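Local atomic coordinates of putative curved DNA-binding protein (PDB entry 4IPA), a protein that is a thermophilic Arx1 of the methionine aminopeptidase-like M24 family, probably takes part in ribosome biogenesis, and may bind DNA. Residues L200-K205 against E379-I384; L165-P170 against A194-L199; H274-N279 against K290-V295; P286-I291 against V319-R324. All blocks are in the same frame, centred on the assembly; numbering follows the deposited sequence.

Interaction 1 (L200-K205 against E379-I384); sequences LEKVAK and EEILKI
Ile381 presses its CD1 methyl onto Lys202 and Val203 of the neighbouring helix. The tight part of the contact centres on this one methyl. It sits 3.4 Å from Lys202 CB, closer than usual van der Waals contact. Ile381 CD1 also lies 3.6 Å from Val203 CG2. A second apolar touch follows behind it, with Ile381 CG2 3.9 Å from Val203 CG2. The reach of CD1 comes from an extended outer torsion (chi2 175°), which carries the methyl straight out from the Ile381 backbone. Val203 and Ile381 are both buried. Ile376, from the loop ahead of helix 379-386, touches both of them, and Tyr159 and Val163 of helix 148-167 pack on Val203.

The solvent side is polar and looser. Lys202 runs outward, its CG and CD crossing the Ile381 methyl at a slant, and ends in a salt bridge of 3.2 Å from NZ to Glu380 OE1. The two side chains meet at about a right angle, and both are partly exposed. Lys202 NZ has its stronger partner in Asp378. Glu380 OE2 in turn pairs with Lys195, so the carboxylate is shared between two lysines two turns apart on helix 193-205.

The axes of the two short helical segments pass 10.5 Å apart, with 102° between their directions. Such a steep crossing keeps the shared surface small, here 187 Å². Helix 379-386, near the C-terminal end of the modelled chain, is thus laid across helix 193-205 in the outer helical layer that flanks the sheet of an M24 pita-bread fold.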
# COMPACT_ATOMS: atom_id res chain seq x y z
N LEU A 200 -12.08 -5.61 12.07
CA LEU A 200 -11.83 -4.38 11.32
C LEU A 200 -13.13 -3.73 10.84
O LEU A 200 -13.24 -2.50 10.80
CB LEU A 200 -10.87 -4.62 10.15
CG LEU A 200 -9.41 -4.26 10.47
CD1 LEU A 200 -8.89 -5.07 11.67
CD2 LEU A 200 -8.54 -4.45 9.25
N GLU A 201 -14.13 -4.54 10.50
CA GLU A 201 -15.42 -4.01 10.09
C GLU A 201 -16.08 -3.30 11.25
O GLU A 201 -16.73 -2.27 11.07
CB GLU A 201 -16.35 -5.11 9.57
CG GLU A 201 -16.00 -5.61 8.19
CD GLU A 201 -16.86 -6.79 7.78
OE1 GLU A 201 -17.57 -7.34 8.66
OE2 GLU A 201 -16.83 -7.18 6.59
N LYS A 202 -15.90 -3.86 12.44
CA LYS A 202 -16.41 -3.28 13.67
C LYS A 202 -15.77 -1.92 13.86
O LYS A 202 -16.43 -0.98 14.26
CB LYS A 202 -16.01 -4.18 14.84
CG LYS A 202 -17.06 -4.44 15.92
CD LYS A 202 -16.75 -5.80 16.58
CE LYS A 202 -17.36 -5.95 17.97
NZ LYS A 202 -16.75 -7.08 18.76
N VAL A 203 -14.46 -1.82 13.59
CA VAL A 203 -13.75 -0.56 13.78
C VAL A 203 -14.29 0.53 12.86
O VAL A 203 -14.56 1.65 13.29
CB VAL A 203 -12.24 -0.72 13.54
CG1 VAL A 203 -11.55 0.64 13.58
CG2 VAL A 203 -11.62 -1.70 14.56
N ALA A 204 -14.45 0.19 11.58
CA ALA A 204 -14.99 1.13 10.60
C ALA A 204 -16.41 1.56 10.96
O ALA A 204 -16.78 2.73 10.80
CB ALA A 204 -14.97 0.52 9.20
N LYS A 205 -17.21 0.61 11.44
CA LYS A 205 -18.60 0.87 11.78
C LYS A 205 -18.72 1.88 12.93
O LYS A 205 -19.68 2.65 12.98
CB LYS A 205 -19.30 -0.43 12.14
CG LYS A 205 -20.79 -0.29 12.36
CD LYS A 205 -21.39 -1.48 13.08
CE LYS A 205 -22.70 -1.91 12.43
NZ LYS A 205 -23.51 -0.76 11.91
N GLU A 379 -15.62 -3.10 23.63
CA GLU A 379 -14.60 -3.44 24.63
C GLU A 379 -13.50 -4.33 24.08
O GLU A 379 -12.34 -4.15 24.41
CB GLU A 379 -15.24 -4.12 25.86
CG GLU A 379 -15.61 -3.15 26.99
CD GLU A 379 -14.42 -2.38 27.54
OE1 GLU A 379 -13.36 -3.00 27.80
OE2 GLU A 379 -14.54 -1.14 27.72
N GLU A 380 -13.87 -5.30 23.25
CA GLU A 380 -12.90 -6.20 22.64
C GLU A 380 -11.87 -5.39 21.85
O GLU A 380 -10.66 -5.56 22.02
CB GLU A 380 -13.63 -7.20 21.73
CG GLU A 380 -12.72 -8.16 20.98
CD GLU A 380 -13.49 -9.30 20.33
OE1 GLU A 380 -14.72 -9.16 20.11
OE2 GLU A 380 -12.87 -10.35 20.03
N ILE A 381 -12.35 -4.48 21.02
CA ILE A 381 -11.47 -3.63 20.24
C ILE A 381 -10.60 -2.69 21.09
O ILE A 381 -9.39 -2.60 20.86
CB ILE A 381 -12.25 -2.86 19.18
CG1 ILE A 381 -12.76 -3.83 18.13
CG2 ILE A 381 -11.38 -1.82 18.50
CD1 ILE A 381 -13.63 -3.17 17.10
N LEU A 382 -11.19 -2.02 22.07
CA LEU A 382 -10.39 -1.12 22.93
C LEU A 382 -9.29 -1.89 23.67
O LEU A 382 -8.21 -1.37 23.91
CB LEU A 382 -11.27 -0.37 23.93
CG LEU A 382 -12.27 0.63 23.33
CD1 LEU A 382 -13.17 1.14 24.44
CD2 LEU A 382 -11.55 1.78 22.63
N LYS A 383 -9.58 -3.14 24.00
CA LYS A 383 -8.60 -3.99 24.66
C LYS A 383 -7.43 -4.35 23.71
O LYS A 383 -6.26 -4.18 24.06
CB LYS A 383 -9.28 -5.22 25.25
CG LYS A 383 -10.22 -4.91 26.40
CD LYS A 383 -10.90 -6.17 26.94
CE LYS A 383 -11.83 -5.86 28.12
NZ LYS A 383 -12.52 -7.08 28.65
N ILE A 384 -7.76 -4.79 22.50
CA ILE A 384 -6.74 -4.99 21.47
C ILE A 384 -5.84 -3.75 21.29
O ILE A 384 -4.62 -3.86 21.28
CB ILE A 384 -7.37 -5.37 20.12
CG1 ILE A 384 -8.06 -6.74 20.23
CG2 ILE A 384 -6.32 -5.43 19.02
CD1 ILE A 384 -9.14 -6.96 19.19

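Interaction 2 (L165-P170 against A194-L199); sequences LRLMVP and AKISSL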
# COMPACT_ATOMS: atom_id res chain seq x y z
N LEU A 165 -2.48 -4.31 12.69
CA LEU A 165 -1.09 -4.53 13.08
C LEU A 165 -0.97 -5.40 14.36
O LEU A 165 -0.10 -6.28 14.44
CB LEU A 165 -0.35 -3.20 13.24
CG LEU A 165 -0.10 -2.41 11.95
CD1 LEU A 165 0.56 -1.04 12.22
CD2 LEU A 165 0.75 -3.23 10.96
N ARG A 166 -1.83 -5.13 15.33
CA ARG A 166 -1.86 -5.88 16.59
C ARG A 166 -2.39 -7.30 16.42
O ARG A 166 -1.96 -8.21 17.12
CB ARG A 166 -2.66 -5.11 17.65
CG ARG A 166 -1.84 -4.02 18.31
CD ARG A 166 -2.70 -2.92 18.89
NE ARG A 166 -1.87 -1.86 19.44
CZ ARG A 166 -1.39 -0.83 18.73
NH1 ARG A 166 -1.68 -0.72 17.44
NH2 ARG A 166 -0.63 0.08 19.32
N LEU A 167 -3.31 -7.49 15.47
CA LEU A 167 -3.83 -8.82 15.17
C LEU A 167 -2.77 -9.67 14.48
O LEU A 167 -2.95 -10.88 14.30
CB LEU A 167 -5.09 -8.74 14.31
CG LEU A 167 -6.30 -8.12 15.01
CD1 LEU A 167 -7.51 -8.01 14.10
CD2 LEU A 167 -6.62 -8.95 16.24
N MET A 168 -1.67 -9.03 14.09
CA MET A 168 -0.64 -9.73 13.32
C MET A 168 0.53 -10.21 14.19
O MET A 168 1.35 -11.01 13.75
CB MET A 168 -0.13 -8.87 12.16
CG MET A 168 -1.17 -8.63 11.05
SD MET A 168 -0.47 -7.68 9.66
CE MET A 168 0.51 -8.93 8.80
N VAL A 169 0.62 -9.70 15.40
CA VAL A 169 1.59 -10.21 16.36
C VAL A 169 1.25 -11.68 16.64
O VAL A 169 0.14 -11.99 17.06
CB VAL A 169 1.56 -9.38 17.66
CG1 VAL A 169 2.62 -9.90 18.64
CG2 VAL A 169 1.83 -7.92 17.32
N PRO A 170 2.20 -12.59 16.35
CA PRO A 170 2.02 -14.02 16.64
C PRO A 170 1.65 -14.21 18.10
O PRO A 170 2.22 -13.55 18.97
CB PRO A 170 3.41 -14.59 16.35
CG PRO A 170 3.94 -13.70 15.29
CD PRO A 170 3.45 -12.32 15.63
N ALA A 194 -11.54 -14.52 8.82
CA ALA A 194 -12.92 -14.09 9.08
C ALA A 194 -13.03 -13.24 10.35
O ALA A 194 -13.78 -12.26 10.40
CB ALA A 194 -13.84 -15.30 9.16
N LYS A 195 -12.28 -13.61 11.38
CA LYS A 195 -12.30 -12.91 12.65
C LYS A 195 -11.60 -11.55 12.51
O LYS A 195 -12.10 -10.52 12.98
CB LYS A 195 -11.61 -13.76 13.73
CG LYS A 195 -11.48 -13.10 15.11
CD LYS A 195 -12.84 -12.63 15.64
CE LYS A 195 -12.70 -12.05 17.06
NZ LYS A 195 -14.01 -11.66 17.68
N ILE A 196 -10.45 -11.55 11.86
CA ILE A 196 -9.75 -10.32 11.53
C ILE A 196 -10.68 -9.36 10.79
O ILE A 196 -10.79 -8.19 11.15
CB ILE A 196 -8.50 -10.62 10.69
CG1 ILE A 196 -7.55 -11.52 11.49
CG2 ILE A 196 -7.82 -9.31 10.23
CD1 ILE A 196 -6.25 -11.89 10.77
N SER A 197 -11.36 -9.86 9.76
CA SER A 197 -12.29 -9.05 8.98
C SER A 197 -13.40 -8.44 9.83
O SER A 197 -13.63 -7.23 9.77
CB SER A 197 -12.92 -9.87 7.85
OG SER A 197 -12.07 -9.95 6.72
N SER A 198 -14.08 -9.26 10.61
CA SER A 198 -15.21 -8.76 11.40
C SER A 198 -14.78 -7.70 12.41
O SER A 198 -15.47 -6.71 12.62
CB SER A 198 -15.98 -9.90 12.08
OG SER A 198 -15.18 -10.52 13.08
N LEU A 199 -13.62 -7.90 13.03
CA LEU A 199 -13.07 -6.89 13.93
C LEU A 199 -12.79 -5.55 13.20
O LEU A 199 -13.22 -4.49 13.64
CB LEU A 199 -11.82 -7.40 14.65
CG LEU A 199 -12.02 -8.49 15.72
CD1 LEU A 199 -10.71 -9.17 16.06
CD2 LEU A 199 -12.68 -7.95 16.99
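Leu167 points its forked end between Ile196 and Leu199, which stand one turn apart on helix 193-205. The CD1 branch does most of the touching. It lies 3.9 Å from Leu199 CD1 and 4.1 Å from Ile196 CG2. The other branch, Leu167 CD2, meets Leu199 CD1 at 4.1 Å, so that methyl faces both ends of the fork.

The three side chains are turned differently. Leu167 and Leu199 cross at a slant, methyls against methyls. Leu167 and Ile196 instead run antiparallel, each passing the other's flank, and only the CG2 branch of Ile196 makes close contact. That branch lies anti to the backbone N, while CG1 sits beside the backbone N. Leu167 CD1 reaches across because its outer torsion is extended (chi2 178°).

The contact is wholly apolar, with no hydrogen bond between the two segments. The distances are those of ordinary van der Waals packing. Ile196 and Leu199 are buried, and Leu167 is partly exposed.

Helix 379-386 covers the next side of this patch, where Glu380 and Ile384 touch Leu199. Leu165 and Met168 reach the main antiparallel sheet, at strands 250-258 and 355-360. The chain around Leu165-Met168 thus lies between that sheet and helix 193-205.

Interaction 3 (H274-N279 against K290-V295); sequences HRRTNN and KIYSEV
Arg276 NE donates to Tyr292 OH at 3.1 Å with a nearly straight bond (163°). The hydroxyl lies at the edge of the guanidinium, close to its plane. Arg276 NH2 adds a weak second bond to the same oxygen at 3.4 Å. The strongest partner of this arginine is elsewhere: NH1 bonds to the backbone O of Gly300. Tyr292 OH gives its proton to a water at 2.7 Å. That water donates to Thr277 O and to Asn279 O, and ties the phenol to the loop after the strand.

Strand 273-276 is the middle strand of a small three-stranded antiparallel sheet, with helix 286-299 lying against it. Tyr292 and Val295 are one turn apart on that helix, and Arg276 fits against both.

CD lies over one face of the Tyr292 ring, offset toward its rim, and a bend at chi3 (85°) then turns the guanidinium toward the hydroxyl. Guanidinium and ring planes are 86° apart. A leucine in place of Arg276 would probably leave both Tyr292 OH and Gly300 O without these N-H donors.

Beyond the ring, Arg276 CD packs 4.0 Å from Val295 CG1. Phe328 of strand 328-330 touches both Arg276 and Tyr292.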
# COMPACT_ATOMS: atom_id res chain seq x y z
N HIS A 274 1.13 -2.23 -13.65
CA HIS A 274 1.34 -3.63 -14.02
C HIS A 274 2.58 -4.19 -13.29
O HIS A 274 3.33 -3.45 -12.67
CB HIS A 274 1.60 -3.79 -15.53
CG HIS A 274 0.54 -3.21 -16.41
ND1 HIS A 274 -0.25 -3.99 -17.24
CD2 HIS A 274 0.16 -1.93 -16.63
CE1 HIS A 274 -1.08 -3.21 -17.92
NE2 HIS A 274 -0.86 -1.96 -17.56
N ARG A 275 2.79 -5.49 -13.39
CA ARG A 275 4.06 -6.10 -12.97
C ARG A 275 4.31 -7.39 -13.73
O ARG A 275 3.38 -8.09 -14.12
CB ARG A 275 4.08 -6.34 -11.46
CG ARG A 275 3.42 -7.62 -11.00
CD ARG A 275 3.68 -7.85 -9.52
NE ARG A 275 3.03 -9.06 -9.04
CZ ARG A 275 3.57 -10.28 -9.08
NH1 ARG A 275 4.78 -10.46 -9.58
NH2 ARG A 275 2.89 -11.32 -8.62
N ARG A 276 5.59 -7.69 -13.95
CA ARG A 276 5.98 -8.96 -14.57
C ARG A 276 5.66 -10.12 -13.64
O ARG A 276 5.90 -10.01 -12.45
CB ARG A 276 7.48 -8.98 -14.83
CG ARG A 276 7.85 -8.93 -16.28
CD ARG A 276 9.37 -8.92 -16.45
NE ARG A 276 9.89 -10.27 -16.42
CZ ARG A 276 10.64 -10.77 -15.44
NH1 ARG A 276 10.97 -10.01 -14.40
NH2 ARG A 276 11.06 -12.03 -15.52
N THR A 277 5.11 -11.20 -14.19
CA THR A 277 4.95 -12.46 -13.45
C THR A 277 6.02 -13.46 -13.86
O THR A 277 6.82 -13.19 -14.76
CB THR A 277 3.59 -13.13 -13.71
OG1 THR A 277 3.54 -13.60 -15.07
CG2 THR A 277 2.43 -12.18 -13.45
N ASN A 278 6.01 -14.63 -13.23
CA ASN A 278 6.99 -15.67 -13.58
C ASN A 278 6.51 -16.68 -14.64
O ASN A 278 7.22 -17.63 -14.95
CB ASN A 278 7.53 -16.37 -12.33
CG ASN A 278 8.53 -15.51 -11.55
OD1 ASN A 278 8.35 -15.25 -10.36
ND2 ASN A 278 9.58 -15.07 -12.22
N ASN A 279 5.32 -16.45 -15.21
CA ASN A 279 4.84 -17.27 -16.33
C ASN A 279 5.77 -17.25 -17.55
O ASN A 279 6.41 -16.24 -17.84
CB ASN A 279 3.43 -16.84 -16.76
CG ASN A 279 2.38 -17.18 -15.72
OD1 ASN A 279 2.54 -18.11 -14.93
ND2 ASN A 279 1.28 -16.42 -15.73
N LYS A 290 9.80 -6.63 -26.75
CA LYS A 290 10.63 -5.45 -26.55
C LYS A 290 10.32 -4.78 -25.22
O LYS A 290 11.21 -4.41 -24.46
CB LYS A 290 10.43 -4.47 -27.71
CG LYS A 290 11.17 -3.16 -27.54
CD LYS A 290 10.98 -2.26 -28.75
CE LYS A 290 11.93 -1.06 -28.67
NZ LYS A 290 11.60 -0.04 -29.70
N ILE A 291 9.03 -4.61 -24.96
CA ILE A 291 8.53 -4.00 -23.74
C ILE A 291 8.80 -4.96 -22.57
O ILE A 291 9.17 -4.54 -21.48
CB ILE A 291 7.02 -3.73 -23.88
CG1 ILE A 291 6.80 -2.48 -24.74
CG2 ILE A 291 6.35 -3.61 -22.54
CD1 ILE A 291 7.66 -1.33 -24.33
N TYR A 292 8.64 -6.25 -22.84
CA TYR A 292 8.87 -7.26 -21.83
C TYR A 292 10.31 -7.21 -21.32
O TYR A 292 10.55 -7.26 -20.11
CB TYR A 292 8.59 -8.65 -22.39
CG TYR A 292 8.80 -9.72 -21.35
CD1 TYR A 292 10.06 -10.27 -21.14
CD2 TYR A 292 7.75 -10.14 -20.55
CE1 TYR A 292 10.26 -11.23 -20.17
CE2 TYR A 292 7.93 -11.10 -19.58
CZ TYR A 292 9.19 -11.65 -19.40
OH TYR A 292 9.36 -12.60 -18.43
N SER A 293 11.26 -7.11 -22.24
CA SER A 293 12.67 -7.05 -21.88
C SER A 293 13.03 -5.74 -21.21
O SER A 293 13.76 -5.73 -20.24
CB SER A 293 13.57 -7.29 -23.09
OG SER A 293 13.40 -8.62 -23.52
N GLU A 294 12.49 -4.65 -21.72
CA GLU A 294 12.68 -3.36 -21.06
C GLU A 294 12.26 -3.43 -19.59
O GLU A 294 12.93 -2.87 -18.71
CB GLU A 294 11.89 -2.25 -21.77
CG GLU A 294 11.93 -0.92 -21.04
CD GLU A 294 11.01 0.13 -21.64
OE1 GLU A 294 10.22 -0.21 -22.53
OE2 GLU A 294 11.09 1.30 -21.23
N VAL A 295 11.16 -4.13 -19.32
CA VAL A 295 10.60 -4.17 -17.98
C VAL A 295 11.38 -5.14 -17.09
O VAL A 295 11.67 -4.84 -15.93
CB VAL A 295 9.12 -4.56 -18.00
CG1 VAL A 295 8.66 -4.94 -16.60
CG2 VAL A 295 8.29 -3.43 -18.56
O HOH W 1 7.09 -13.65 -17.38

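Interaction 4 (P286-I291 against V319-R324); sequences PTSRKI and VIECVR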
# COMPACT_ATOMS: atom_id res chain seq x y z
N PRO A 286 6.73 -8.59 -31.67
CA PRO A 286 8.04 -8.00 -31.38
C PRO A 286 7.96 -6.85 -30.39
O PRO A 286 8.87 -6.71 -29.59
CB PRO A 286 8.53 -7.53 -32.76
CG PRO A 286 7.30 -7.41 -33.59
CD PRO A 286 6.37 -8.47 -33.09
N THR A 287 6.92 -6.03 -30.44
CA THR A 287 6.83 -4.95 -29.47
C THR A 287 6.50 -5.49 -28.07
O THR A 287 6.88 -4.89 -27.07
CB THR A 287 5.86 -3.85 -29.87
OG1 THR A 287 6.20 -3.36 -31.17
CG2 THR A 287 5.93 -2.70 -28.87
N SER A 288 5.82 -6.62 -28.02
CA SER A 288 5.60 -7.30 -26.75
C SER A 288 6.93 -7.73 -26.13
O SER A 288 7.19 -7.44 -24.96
CB SER A 288 4.66 -8.49 -26.93
OG SER A 288 3.38 -8.03 -27.32
N ARG A 289 7.77 -8.40 -26.91
CA ARG A 289 9.04 -8.88 -26.37
C ARG A 289 9.92 -7.70 -25.98
O ARG A 289 10.68 -7.76 -25.01
CB ARG A 289 9.76 -9.77 -27.38
CG ARG A 289 8.98 -11.03 -27.72
CD ARG A 289 9.83 -12.01 -28.54
NE ARG A 289 10.14 -11.49 -29.87
CZ ARG A 289 9.36 -11.67 -30.94
NH1 ARG A 289 8.23 -12.36 -30.82
NH2 ARG A 289 9.71 -11.17 -32.11
N LYS A 290 9.80 -6.63 -26.75
CA LYS A 290 10.63 -5.45 -26.55
C LYS A 290 10.32 -4.78 -25.22
O LYS A 290 11.21 -4.41 -24.46
CB LYS A 290 10.43 -4.47 -27.71
CG LYS A 290 11.17 -3.16 -27.54
CD LYS A 290 10.98 -2.26 -28.75
CE LYS A 290 11.93 -1.06 -28.67
NZ LYS A 290 11.60 -0.04 -29.70
N ILE A 291 9.03 -4.61 -24.96
CA ILE A 291 8.53 -4.00 -23.74
C ILE A 291 8.80 -4.96 -22.57
O ILE A 291 9.17 -4.54 -21.48
CB ILE A 291 7.02 -3.73 -23.88
CG1 ILE A 291 6.80 -2.48 -24.74
CG2 ILE A 291 6.35 -3.61 -22.54
CD1 ILE A 291 7.66 -1.33 -24.33
N VAL A 319 1.94 -4.08 -24.34
CA VAL A 319 1.29 -4.49 -23.10
C VAL A 319 0.14 -5.47 -23.35
O VAL A 319 -0.10 -6.37 -22.54
CB VAL A 319 0.80 -3.31 -22.24
CG1 VAL A 319 -0.43 -2.65 -22.88
CG2 VAL A 319 0.49 -3.80 -20.84
N ILE A 320 -0.55 -5.29 -24.47
CA ILE A 320 -1.70 -6.11 -24.79
C ILE A 320 -1.40 -7.61 -24.74
O ILE A 320 -2.00 -8.34 -23.94
CB ILE A 320 -2.28 -5.73 -26.17
CG1 ILE A 320 -2.69 -4.26 -26.17
CG2 ILE A 320 -3.44 -6.68 -26.54
CD1 ILE A 320 -3.23 -3.74 -27.50
N GLU A 321 -0.45 -8.07 -25.56
CA GLU A 321 -0.11 -9.49 -25.55
C GLU A 321 0.50 -9.94 -24.22
O GLU A 321 0.30 -11.07 -23.78
CB GLU A 321 0.85 -9.84 -26.69
CG GLU A 321 0.99 -11.36 -26.86
CD GLU A 321 2.05 -11.77 -27.86
OE1 GLU A 321 2.93 -10.95 -28.19
OE2 GLU A 321 1.98 -12.93 -28.31
N CYS A 322 1.24 -9.05 -23.58
CA CYS A 322 1.88 -9.40 -22.32
C CYS A 322 0.82 -9.73 -21.25
O CYS A 322 1.00 -10.66 -20.46
CB CYS A 322 2.82 -8.28 -21.85
SG CYS A 322 4.39 -8.12 -22.79
N VAL A 323 -0.27 -8.98 -21.24
CA VAL A 323 -1.35 -9.19 -20.29
C VAL A 323 -2.19 -10.40 -20.70
O VAL A 323 -2.51 -11.26 -19.87
CB VAL A 323 -2.28 -7.95 -20.19
CG1 VAL A 323 -3.55 -8.27 -19.35
CG2 VAL A 323 -1.51 -6.76 -19.62
N ARG A 324 -2.54 -10.46 -21.97
CA ARG A 324 -3.33 -11.56 -22.47
C ARG A 324 -2.59 -12.86 -22.17
O ARG A 324 -3.19 -13.84 -21.75
CB ARG A 324 -3.62 -11.41 -23.96
CG ARG A 324 -4.62 -12.44 -24.49
CD ARG A 324 -6.04 -12.26 -23.90
NE ARG A 324 -6.66 -11.00 -24.30
CZ ARG A 324 -7.21 -10.76 -25.49
NH1 ARG A 324 -7.23 -11.71 -26.43
NH2 ARG A 324 -7.75 -9.57 -25.76
O HOH W 2 1.22 -6.79 -27.82
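Ser288 holds OG beside its own backbone N (chi1 -65°), while Glu321 stretches out with CG anti to its N (chi1 -168°), and these torsions bring hydroxyl and carboxylate together. Ser288 OG lies 3.1 Å from Glu321 OE1, though Gly318 O may take its proton instead. A water accepts from backbone Glu321 N at 3.1 Å and lies doubtfully close to Ser288 OG.

The strongest partner of the carboxylate is the backbone N-H of Arg285, bonded to OE1; OE2 takes that of Lys284, just before helix 286-299 begins. Its negative charge is probably favourable at this helix start. With a valine at Glu321, these two N-H groups would probably lose their acceptor and the start of the helix would be less firmly held.

Beside this polar pair the helices come close. The CA atoms of Ser288 and Cys322 are 6.2 Å apart, which their small side chains allow. Cys322 SG rests 3.6 Å from Ser288 O and 4.2 Å from Ser288 CB.

Phe328 of strand 328-330 touches Ile291, Val319 and Cys322, bridging both helices. His274 of strand 273-276 packs on Val319 and Val323, so helices 286-299 and 312-324 lie together against the three-stranded sheet.

Overall arrangement
From the N terminus, interaction 2 closes first, a short loop joining helix 148-167 to helix 193-205. Interaction 1 opens next on the same helix and closes only at helix 379-386, near the end of the modelled chain. Its long loop encloses interactions 3 and 4. Interaction 3 ties strand 273-276 to helix 286-299. Interaction 4 opens on that helix before interaction 3 has closed, sharing Lys290 and Ile291, and ends on helix 312-324. Interactions 1 and 2 touch, with centres about 10 Å apart; those of 3 and 4 are about 8 Å apart. The centres of interactions 1 and 4 are about 46 Å apart, on opposite sides of the chain's centre.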